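Local coordinates for CMP/dCMP-type deaminase domain-containing protein (Aspergillus oryzae RIB40, PDB 7DRY) that is a zinc-binding Rib2 deaminase of the cytidine deaminase fold, probably deaminating a pyrimidine intermediate of riboflavin biosynthesis, at residues Pro4-Lys7 / Tyr8-Cys12; Glu11-Ser14 / Leu15-Ser19; Asn161-Glu164 / Arg165-Leu168. All coordinates share one frame; numbering follows the deposited sequence. Where two conformers were deposited one is given.

Overall arrangement
Contacts 1 and 2 are successive, overlapping parts of helix 5-16 and the turn after it, sharing E11 and C12, with centres about 11 Å apart. Contact 3 is the start of helix 164-171, which lies beside that helix; its centre is about 11 Å from that of contact 1 and 13 Å from that of contact 2. L163 CD1 packs on L9 CB at 3.8 Å, and L13 CD1 reaches I167 CA at 3.8 Å, so L163 at the N-cap and L13 on helix 5-16 carry packing between the two elements. None of the three reaches the zinc, which H61, C102 and C112 bind: the side chains of A16 and I167 are each about 13 Å from the metal.

Contact 1: residues Pro4-Lys7 / Tyr8-Cys12; sequences PHAK and YLREC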
ATOM      1  N   PRO A   4     -12.332  -7.681  -9.250  1.00 25.49           N
ATOM      2  CA  PRO A   4     -11.229  -8.429  -8.632  1.00 21.61           C
ATOM      3  C   PRO A   4     -10.658  -7.774  -7.387  1.00 15.64           C
ATOM      4  O   PRO A   4      -9.734  -8.332  -6.781  1.00 15.44           O
ATOM      5  CB  PRO A   4     -10.175  -8.435  -9.742  1.00 22.31           C
ATOM      6  CG  PRO A   4     -10.350  -7.114 -10.375  1.00 25.11           C
ATOM      7  CD  PRO A   4     -11.853  -6.937 -10.431  1.00 23.92           C
ATOM      8  N   HIS A   5     -11.168  -6.602  -7.005  1.00 16.39           N
ATOM      9  CA  HIS A   5     -10.497  -5.802  -5.985  1.00 14.00           C
ATOM     10  C   HIS A   5     -10.549  -6.471  -4.627  1.00 15.41           C
ATOM     11  O   HIS A   5      -9.554  -6.454  -3.891  1.00 14.32           O
ATOM     12  CB  HIS A   5     -11.101  -4.402  -5.926  1.00 14.84           C
ATOM     13  CG  HIS A   5     -11.168  -3.738  -7.260  1.00 14.75           C
ATOM     14  ND1 HIS A   5     -10.105  -3.734  -8.135  1.00 14.87           N
ATOM     15  CD2 HIS A   5     -12.170  -3.068  -7.878  1.00 19.89           C
ATOM     16  CE1 HIS A   5     -10.450  -3.094  -9.239  1.00 17.08           C
ATOM     17  NE2 HIS A   5     -11.695  -2.673  -9.106  1.00 22.37           N
ATOM     18  N   ALA A   6     -11.692  -7.062  -4.277  1.00 17.29           N
ATOM     19  CA  ALA A   6     -11.800  -7.752  -2.999  1.00 18.22           C
ATOM     20  C   ALA A   6     -10.808  -8.903  -2.909  1.00 15.77           C
ATOM     21  O   ALA A   6     -10.183  -9.113  -1.863  1.00 15.96           O
ATOM     22  CB  ALA A   6     -13.231  -8.248  -2.791  1.00 18.98           C
ATOM     23  N   LYS A   7     -10.640  -9.657  -3.999  1.00 15.85           N
ATOM     24  CA  LYS A   7      -9.698 -10.773  -3.970  1.00 16.39           C
ATOM     25  C   LYS A   7      -8.268 -10.285  -3.791  1.00 13.02           C
ATOM     26  O   LYS A   7      -7.505 -10.859  -3.004  1.00 14.08           O
ATOM     27  CB  LYS A   7      -9.829 -11.634  -5.229  1.00 20.39           C
ATOM     28  CG  LYS A   7      -8.959 -12.888  -5.182  1.00 25.45           C
ATOM     29  CD  LYS A   7      -8.918 -13.616  -6.519  1.00 42.62           C
ATOM     30  CE  LYS A   7      -8.088 -14.892  -6.424  1.00 53.39           C
ATOM     31  NZ  LYS A   7      -7.377 -15.025  -5.115  1.00 54.71           N
ATOM     32  N   TYR A   8      -7.884  -9.222  -4.504  1.00 12.94           N
ATOM     33  CA  TYR A   8      -6.551  -8.662  -4.299  1.00 10.06           C
ATOM     34  C   TYR A   8      -6.361  -8.210  -2.859  1.00 11.92           C
ATOM     35  O   TYR A   8      -5.287  -8.412  -2.275  1.00 11.00           O
ATOM     36  CB  TYR A   8      -6.313  -7.485  -5.245  1.00 11.91           C
ATOM     37  CG  TYR A   8      -5.834  -7.894  -6.617  1.00 11.09           C
ATOM     38  CD1 TYR A   8      -4.586  -8.497  -6.793  1.00 13.32           C
ATOM     39  CD2 TYR A   8      -6.622  -7.689  -7.746  1.00 12.43           C
ATOM     40  CE1 TYR A   8      -4.141  -8.869  -8.036  1.00 13.82           C
ATOM     41  CE2 TYR A   8      -6.184  -8.071  -9.006  1.00 14.26           C
ATOM     42  CZ  TYR A   8      -4.938  -8.659  -9.146  1.00 13.73           C
ATOM     43  OH  TYR A   8      -4.484  -9.037 -10.391  1.00 17.87           O
ATOM     44  N   LEU A   9      -7.393  -7.607  -2.257  1.00 11.04           N
ATOM     45  CA  LEU A   9      -7.229  -7.155  -0.879  1.00 11.13           C
ATOM     46  C   LEU A   9      -7.107  -8.324   0.086  1.00 11.61           C
ATOM     47  O   LEU A   9      -6.371  -8.228   1.071  1.00 11.58           O
ATOM     48  CB  LEU A   9      -8.338  -6.189  -0.480  1.00 14.41           C
ATOM     49  CG  LEU A   9      -8.165  -4.810  -1.120  1.00 17.82           C
ATOM     50  CD1 LEU A   9      -9.342  -3.942  -0.742  1.00 21.29           C
ATOM     51  CD2 LEU A   9      -6.845  -4.130  -0.721  1.00 19.85           C
ATOM     52  N   ARG A  10      -7.806  -9.433  -0.179  0.54 11.85           N
ATOM     53  CA  ARG A  10      -7.628 -10.623   0.648  0.54 11.17           C
ATOM     54  C   ARG A  10      -6.208 -11.158   0.523  0.54 10.67           C
ATOM     55  O   ARG A  10      -5.616 -11.610   1.510  0.54 10.96           O
ATOM     56  CB  ARG A  10      -8.642 -11.699   0.257  0.54 15.14           C
ATOM     57  CG  ARG A  10     -10.077 -11.373   0.654  0.54 20.63           C
ATOM     58  CD  ARG A  10     -10.982 -12.588   0.519  0.54 24.89           C
ATOM     59  NE  ARG A  10     -11.151 -13.006  -0.871  0.54 28.35           N
ATOM     60  CZ  ARG A  10     -12.109 -12.562  -1.678  0.54 30.02           C
ATOM     61  NH1 ARG A  10     -12.993 -11.674  -1.238  0.54 33.88           N
ATOM     62  NH2 ARG A  10     -12.182 -13.002  -2.926  0.54 31.59           N
ATOM     63  N   GLU A  11      -5.648 -11.110  -0.690  1.00 11.15           N
ATOM     64  CA  GLU A  11      -4.265 -11.521  -0.882  1.00  9.63           C
ATOM     65  C   GLU A  11      -3.317 -10.576  -0.155  1.00 10.54           C
ATOM     66  O   GLU A  11      -2.314 -11.013   0.423  1.00 10.70           O
ATOM     67  CB  GLU A  11      -3.954 -11.585  -2.382  1.00 11.36           C
ATOM     68  CG  GLU A  11      -4.688 -12.723  -3.100  1.00 14.69           C
ATOM     69  CD  GLU A  11      -4.625 -12.634  -4.614  1.00 22.46           C
ATOM     70  OE1 GLU A  11      -4.087 -11.643  -5.143  1.00 21.18           O
ATOM     71  OE2 GLU A  11      -5.121 -13.569  -5.279  1.00 25.43           O
ATOM     72  N   CYS A  12      -3.640  -9.281  -0.146  1.00  9.99           N
ATOM     73  CA  CYS A  12      -2.849  -8.328   0.620  1.00  9.87           C
ATOM     74  C   CYS A  12      -2.920  -8.654   2.105  1.00 10.56           C
ATOM     75  O   CYS A  12      -1.926  -8.521   2.832  1.00 11.04           O
ATOM     76  CB  CYS A  12      -3.422  -6.933   0.389  1.00  9.23           C
ATOM     77  SG  CYS A  12      -2.941  -6.179  -1.191  1.00 10.99           S
TER
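The shortest polar bond between 4-7 and 8-12 is the salt bridge from K7 NZ to E11 OE2, 2.7 Å long and spaced i to i+4 along one helix. The ammonium meets OE2 on its anti side, 29° out of the carboxylate plane. K7 sets its CG anti to the backbone N, runs straight through chi3, and then turns sharply at chi4 (-8°), which brings NZ round to the carboxylate; CE also lies 3.4 Å from OE2.

R10 was modelled in two conformers, and its packing is provisional to that extent. In the conformer described, the chain bends at chi3 and folds back over the preceding turn, one face of the guanidinium lying over K7 CA and A6 O. Its two terminal nitrogens then diverge over different residues, NH1 against A6 CB and NH2 against K7 CA and CB.

On another side of the helix, Y8 CD2 comes 3.3 Å from P4 O, while CE2 touches P4 CB at 4.1 Å, an apolar contact with the proline ring. The tyrosine hydroxyl is fixed by D45, and the Y8 ring stacks with that of Y96. H5 ND1 is hydrogen-bonded to the hydroxyl of Y96, and the H5 ring stacks on Y131.

Beneath these side chains, four consecutive i to i+4 backbone bonds establish the helix, from Y8 N to P4 O at 3.1 Å through E11 N to K7 O. All four are near-straight, which indicates regular alpha-helical geometry. The whole forms the amphipathic first two turns of helix 5-16, its aromatic side packed on the central sheet of the cytidine deaminase fold.

Contact 2: residues Glu11-Ser14 / Leu15-Ser19; sequences ECLS and LAEKS. With SO4 (sulfate ion), chain D.
Residues 11-14 and 15-19 run from the C-terminal part of helix 5-16, a helix packed on the central sheet of the cytidine deaminase fold, into the turn that follows, where regular i to i+4 bonding gives way. L15 N bonds to E11 O at 3.1 Å, with an N-H...O angle of 159°. A16 N bonds to C12 O at 2.9 Å. One residue later the geometry slackens: E17 N still reaches L13 O, but at 139°, and also makes a weak bond to S14 O. A type I beta turn from A16 to S19 follows, supported by the bond from S19 N to A16 O at 3.0 Å, while K18 N bonds to L15 O.

The E17 side chain runs back along the helix, its CG set anti to the carbonyl carbon and 3.2 Å from L13 O. Its extended chain crosses the L13 side chain at a slant, bringing OE2 to 4.1 Å from L13 CG. A water joins the other carboxylate oxygen to S14: it donates to E17 OE1 and lies 2.6 Å from S14 OG, a bridge over one turn of helix. The same hydroxyl has a weak bond to R10 O.

The apolar contacts divide between two neighbours. L13 and A16, whose CD1 and CB are in loose apolar contact, both press on V170 of helix 164-171. L15 instead lies against I31 and T50 of the sheet, with its CB close to C12 O, and C12 also packs on I31.

The side chain of K18 makes little contact with 11-14. Extended beyond CG, it carries its amine to a sulfate, probably from the crystallisation liquor, donating from NZ to SO4 O3 at 2.6 Å.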
ATOM      1  N   GLU A  11      -5.648 -11.110  -0.690  1.00 11.15           N
ATOM      2  CA  GLU A  11      -4.265 -11.521  -0.882  1.00  9.63           C
ATOM      3  C   GLU A  11      -3.317 -10.576  -0.155  1.00 10.54           C
ATOM      4  O   GLU A  11      -2.314 -11.013   0.423  1.00 10.70           O
ATOM      5  CB  GLU A  11      -3.954 -11.585  -2.382  1.00 11.36           C
ATOM      6  CG  GLU A  11      -4.688 -12.723  -3.100  1.00 14.69           C
ATOM      7  CD  GLU A  11      -4.625 -12.634  -4.614  1.00 22.46           C
ATOM      8  OE1 GLU A  11      -4.087 -11.643  -5.143  1.00 21.18           O
ATOM      9  OE2 GLU A  11      -5.121 -13.569  -5.279  1.00 25.43           O
ATOM     10  N   CYS A  12      -3.640  -9.281  -0.146  1.00  9.99           N
ATOM     11  CA  CYS A  12      -2.849  -8.328   0.620  1.00  9.87           C
ATOM     12  C   CYS A  12      -2.920  -8.654   2.105  1.00 10.56           C
ATOM     13  O   CYS A  12      -1.926  -8.521   2.832  1.00 11.04           O
ATOM     14  CB  CYS A  12      -3.422  -6.933   0.389  1.00  9.23           C
ATOM     15  SG  CYS A  12      -2.941  -6.179  -1.191  1.00 10.99           S
ATOM     16  N   LEU A  13      -4.094  -9.076   2.578  1.00 10.42           N
ATOM     17  CA  LEU A  13      -4.224  -9.414   3.992  1.00  9.34           C
ATOM     18  C   LEU A  13      -3.383 -10.638   4.344  1.00 10.57           C
ATOM     19  O   LEU A  13      -2.771 -10.688   5.419  1.00 10.34           O
ATOM     20  CB  LEU A  13      -5.695  -9.608   4.360  1.00 12.33           C
ATOM     21  CG  LEU A  13      -6.036  -9.611   5.847  1.00 15.52           C
ATOM     22  CD1 LEU A  13      -5.583  -8.309   6.512  1.00 16.16           C
ATOM     23  CD2 LEU A  13      -7.531  -9.811   6.008  1.00 17.83           C
ATOM     24  N   SER A  14      -3.314 -11.619   3.444  1.00 10.12           N
ATOM     25  CA  SER A  14      -2.454 -12.771   3.687  1.00 10.24           C
ATOM     26  C   SER A  14      -0.993 -12.348   3.803  1.00 10.37           C
ATOM     27  O   SER A  14      -0.248 -12.883   4.633  1.00 12.76           O
ATOM     28  CB  SER A  14      -2.631 -13.766   2.548  1.00 10.46           C
ATOM     29  OG  SER A  14      -3.890 -14.393   2.672  1.00 13.90           O
ATOM     30  N   LEU A  15      -0.566 -11.396   2.963  1.00 10.00           N
ATOM     31  CA  LEU A  15       0.784 -10.847   3.079  1.00 11.36           C
ATOM     32  C   LEU A  15       0.978 -10.151   4.417  1.00 11.56           C
ATOM     33  O   LEU A  15       2.016 -10.314   5.066  1.00 10.96           O
ATOM     34  CB  LEU A  15       1.046  -9.855   1.944  1.00 10.62           C
ATOM     35  CG  LEU A  15       1.307 -10.517   0.594  1.00 11.22           C
ATOM     36  CD1 LEU A  15       1.243  -9.478  -0.501  1.00 12.71           C
ATOM     37  CD2 LEU A  15       2.666 -11.215   0.591  1.00 16.50           C
ATOM     38  N   ALA A  16      -0.014  -9.362   4.842  1.00 11.15           N
ATOM     39  CA  ALA A  16       0.073  -8.655   6.114  1.00 10.50           C
ATOM     40  C   ALA A  16       0.305  -9.612   7.270  1.00 11.88           C
ATOM     41  O   ALA A  16       0.961  -9.251   8.254  1.00 12.34           O
ATOM     42  CB  ALA A  16      -1.217  -7.868   6.344  1.00 11.80           C
ATOM     43  N   GLU A  17      -0.242 -10.823   7.179  1.00 10.58           N
ATOM     44  CA  GLU A  17      -0.107 -11.797   8.254  1.00 12.55           C
ATOM     45  C   GLU A  17       1.309 -12.335   8.382  1.00 11.68           C
ATOM     46  O   GLU A  17       1.633 -12.946   9.409  1.00 13.26           O
ATOM     47  CB  GLU A  17      -1.132 -12.915   8.046  1.00 11.13           C
ATOM     48  CG  GLU A  17      -2.546 -12.384   8.168  1.00 11.82           C
ATOM     49  CD  GLU A  17      -3.598 -13.338   7.681  1.00 17.75           C
ATOM     50  OE1 GLU A  17      -3.238 -14.434   7.222  1.00 20.05           O
ATOM     51  OE2 GLU A  17      -4.790 -12.977   7.765  1.00 20.23           O
ATOM     52  N   LYS A  18       2.158 -12.101   7.382  1.00 11.98           N
ATOM     53  CA  LYS A  18       3.564 -12.447   7.491  1.00 11.17           C
ATOM     54  C   LYS A  18       4.323 -11.463   8.371  1.00 13.31           C
ATOM     55  O   LYS A  18       5.427 -11.785   8.820  1.00 16.91           O
ATOM     56  CB  LYS A  18       4.197 -12.502   6.093  1.00 12.00           C
ATOM     57  CG  LYS A  18       3.550 -13.542   5.156  1.00 12.40           C
ATOM     58  CD  LYS A  18       4.349 -13.672   3.864  1.00 14.86           C
ATOM     59  CE  LYS A  18       3.612 -14.531   2.828  1.00 17.09           C
ATOM     60  NZ  LYS A  18       4.449 -14.801   1.614  1.00 22.38           N
ATOM     61  N   SER A  19       3.755 -10.293   8.631  0.54 13.82           N
ATOM     62  CA  SER A  19       4.448  -9.283   9.415  0.54 14.67           C
ATOM     63  C   SER A  19       4.470  -9.684  10.887  0.54 17.13           C
ATOM     64  O   SER A  19       3.471 -10.191  11.409  0.54 15.45           O
ATOM     65  CB  SER A  19       3.725  -7.945   9.277  0.54 13.96           C
ATOM     66  OG  SER A  19       4.362  -6.935  10.046  0.54 14.44           O
TER
HETATM   67  S   SO4 D 302       7.457 -16.704   2.688  1.00 58.81           S
HETATM   68  O1  SO4 D 302       8.400 -16.450   1.602  1.00 61.14           O
HETATM   69  O2  SO4 D 302       7.804 -17.961   3.346  1.00 68.21           O
HETATM   70  O3  SO4 D 302       6.102 -16.797   2.152  1.00 65.57           O
HETATM   71  O4  SO4 D 302       7.521 -15.614   3.657  1.00 64.30           O
HETATM   72  O   HOH W   1      -4.430 -15.959   4.739  1.00 22.63           O

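Contact 3: residues Asn161-Glu164 / Arg165-Leu168; sequences NGLE and REIL
L163 and I167 meet across the first turn of helix 164-171, where L163 holds the N-cap position following strand 156-159 of the cytidine deaminase fold. Two backbone hydrogen bonds define the turn. I167 N reaches L163 O at 3.0 Å with an N-H...O angle of 164°; L168 N bonds to E164 O at the same length.

Apolar packing follows this pairing. I167 CD1 rests on L163 CB at 3.8 Å, while L163 also leans on L9 and R10 of helix 5-16. L168 faces A185 and L186 of helix 178-187.

Van der Waals contacts between carbon and oxygen fill in the turn. I167 CG1 comes 3.3 Å from L163 O, and L168 CG 3.4 Å from E164 O. L163 CD2 touches E166 OE2, their side chains slanting across each other.

The polar side-chain contacts centre on E164. A bend at chi2 (85°) turns its carboxylate back toward the entering loop, so OE2 accepts from G162 N at 3.0 Å, approached from above the carboxylate plane. The other oxygen, OE1, takes a hydrogen from a water that in turn accepts from R165 N at 2.9 Å.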
ATOM      1  N   ASN A 161     -14.903  -1.676   0.017  1.00 19.03           N
ATOM      2  CA  ASN A 161     -15.564  -1.989   1.272  1.00 20.68           C
ATOM      3  C   ASN A 161     -15.710  -3.497   1.445  1.00 21.37           C
ATOM      4  O   ASN A 161     -15.600  -4.274   0.490  1.00 26.03           O
ATOM      5  CB  ASN A 161     -16.957  -1.353   1.308  1.00 30.32           C
ATOM      6  CG  ASN A 161     -16.914   0.165   1.214  1.00 41.70           C
ATOM      7  OD1 ASN A 161     -16.061   0.813   1.819  1.00 41.52           O
ATOM      8  ND2 ASN A 161     -17.839   0.736   0.451  1.00 49.78           N
ATOM      9  N   GLY A 162     -15.949  -3.906   2.691  1.00 21.48           N
ATOM     10  CA  GLY A 162     -16.319  -5.273   3.009  1.00 26.08           C
ATOM     11  C   GLY A 162     -15.297  -6.063   3.800  1.00 25.18           C
ATOM     12  O   GLY A 162     -15.631  -7.151   4.288  1.00 26.73           O
ATOM     13  N   LEU A 163     -14.066  -5.568   3.946  1.00 20.69           N
ATOM     14  CA  LEU A 163     -13.024  -6.279   4.679  1.00 18.50           C
ATOM     15  C   LEU A 163     -12.487  -5.478   5.861  1.00 18.93           C
ATOM     16  O   LEU A 163     -11.423  -5.812   6.390  1.00 19.15           O
ATOM     17  CB  LEU A 163     -11.877  -6.684   3.749  1.00 18.16           C
ATOM     18  CG  LEU A 163     -12.245  -7.643   2.620  1.00 31.20           C
ATOM     19  CD1 LEU A 163     -11.240  -7.543   1.475  1.00 31.75           C
ATOM     20  CD2 LEU A 163     -12.330  -9.062   3.165  1.00 39.19           C
ATOM     21  N   GLU A 164     -13.223  -4.458   6.315  1.00 17.98           N
ATOM     22  CA  GLU A 164     -12.644  -3.489   7.242  1.00 17.02           C
ATOM     23  C   GLU A 164     -12.234  -4.141   8.558  1.00 15.36           C
ATOM     24  O   GLU A 164     -11.119  -3.920   9.053  1.00 14.63           O
ATOM     25  CB  GLU A 164     -13.628  -2.347   7.506  1.00 19.76           C
ATOM     26  CG  GLU A 164     -14.017  -1.528   6.284  1.00 20.69           C
ATOM     27  CD  GLU A 164     -15.157  -2.141   5.500  1.00 25.56           C
ATOM     28  OE1 GLU A 164     -15.657  -3.216   5.894  1.00 24.57           O
ATOM     29  OE2 GLU A 164     -15.577  -1.531   4.498  1.00 28.14           O
ATOM     30  N   ARG A 165     -13.123  -4.939   9.150  1.00 14.69           N
ATOM     31  CA  ARG A 165     -12.822  -5.496  10.462  1.00 14.08           C
ATOM     32  C   ARG A 165     -11.604  -6.408  10.405  1.00 15.65           C
ATOM     33  O   ARG A 165     -10.702  -6.301  11.242  1.00 14.95           O
ATOM     34  CB  ARG A 165     -14.030  -6.216  11.054  1.00 15.75           C
ATOM     35  CG  ARG A 165     -13.692  -6.818  12.400  1.00 19.18           C
ATOM     36  CD  ARG A 165     -14.884  -7.267  13.205  1.00 21.52           C
ATOM     37  NE  ARG A 165     -14.395  -7.859  14.443  1.00 25.87           N
ATOM     38  CZ  ARG A 165     -15.109  -8.635  15.244  1.00 23.15           C
ATOM     39  NH1 ARG A 165     -16.378  -8.912  14.954  1.00 27.22           N
ATOM     40  NH2 ARG A 165     -14.548  -9.130  16.340  1.00 25.73           N
ATOM     41  N   GLU A 166     -11.550  -7.300   9.408  1.00 15.11           N
ATOM     42  CA  GLU A 166     -10.425  -8.225   9.304  1.00 13.48           C
ATOM     43  C   GLU A 166      -9.119  -7.493   9.044  1.00 13.53           C
ATOM     44  O   GLU A 166      -8.074  -7.865   9.590  1.00 13.82           O
ATOM     45  CB  GLU A 166     -10.682  -9.243   8.193  1.00 17.05           C
ATOM     46  CG  GLU A 166     -11.761 -10.243   8.548  1.00 20.81           C
ATOM     47  CD  GLU A 166     -12.214 -11.036   7.345  1.00 35.28           C
ATOM     48  OE1 GLU A 166     -11.584 -12.072   7.047  1.00 40.49           O
ATOM     49  OE2 GLU A 166     -13.190 -10.605   6.692  1.00 40.59           O
ATOM     50  N   ILE A 167      -9.156  -6.460   8.199  1.00 12.74           N
ATOM     51  CA  ILE A 167      -7.952  -5.674   7.937  1.00 11.84           C
ATOM     52  C   ILE A 167      -7.422  -5.057   9.225  1.00 12.76           C
ATOM     53  O   ILE A 167      -6.218  -5.098   9.498  1.00 12.49           O
ATOM     54  CB  ILE A 167      -8.240  -4.617   6.862  1.00 11.59           C
ATOM     55  CG1 ILE A 167      -8.332  -5.295   5.497  1.00 11.67           C
ATOM     56  CG2 ILE A 167      -7.169  -3.518   6.867  1.00 11.90           C
ATOM     57  CD1 ILE A 167      -8.878  -4.380   4.405  1.00 14.73           C
ATOM     58  N   LEU A 168      -8.317  -4.509  10.049  1.00 11.53           N
ATOM     59  CA  LEU A 168      -7.894  -3.867  11.292  1.00 13.50           C
ATOM     60  C   LEU A 168      -7.431  -4.891  12.319  1.00 14.13           C
ATOM     61  O   LEU A 168      -6.423  -4.671  13.000  1.00 14.09           O
ATOM     62  CB  LEU A 168      -9.035  -3.020  11.856  1.00 13.81           C
ATOM     63  CG  LEU A 168      -9.359  -1.783  11.022  1.00 14.62           C
ATOM     64  CD1 LEU A 168     -10.694  -1.197  11.424  1.00 16.26           C
ATOM     65  CD2 LEU A 168      -8.249  -0.747  11.167  1.00 16.68           C
TER
HETATM   66  O   HOH W   2     -15.918  -5.147   8.317  1.00 23.38           O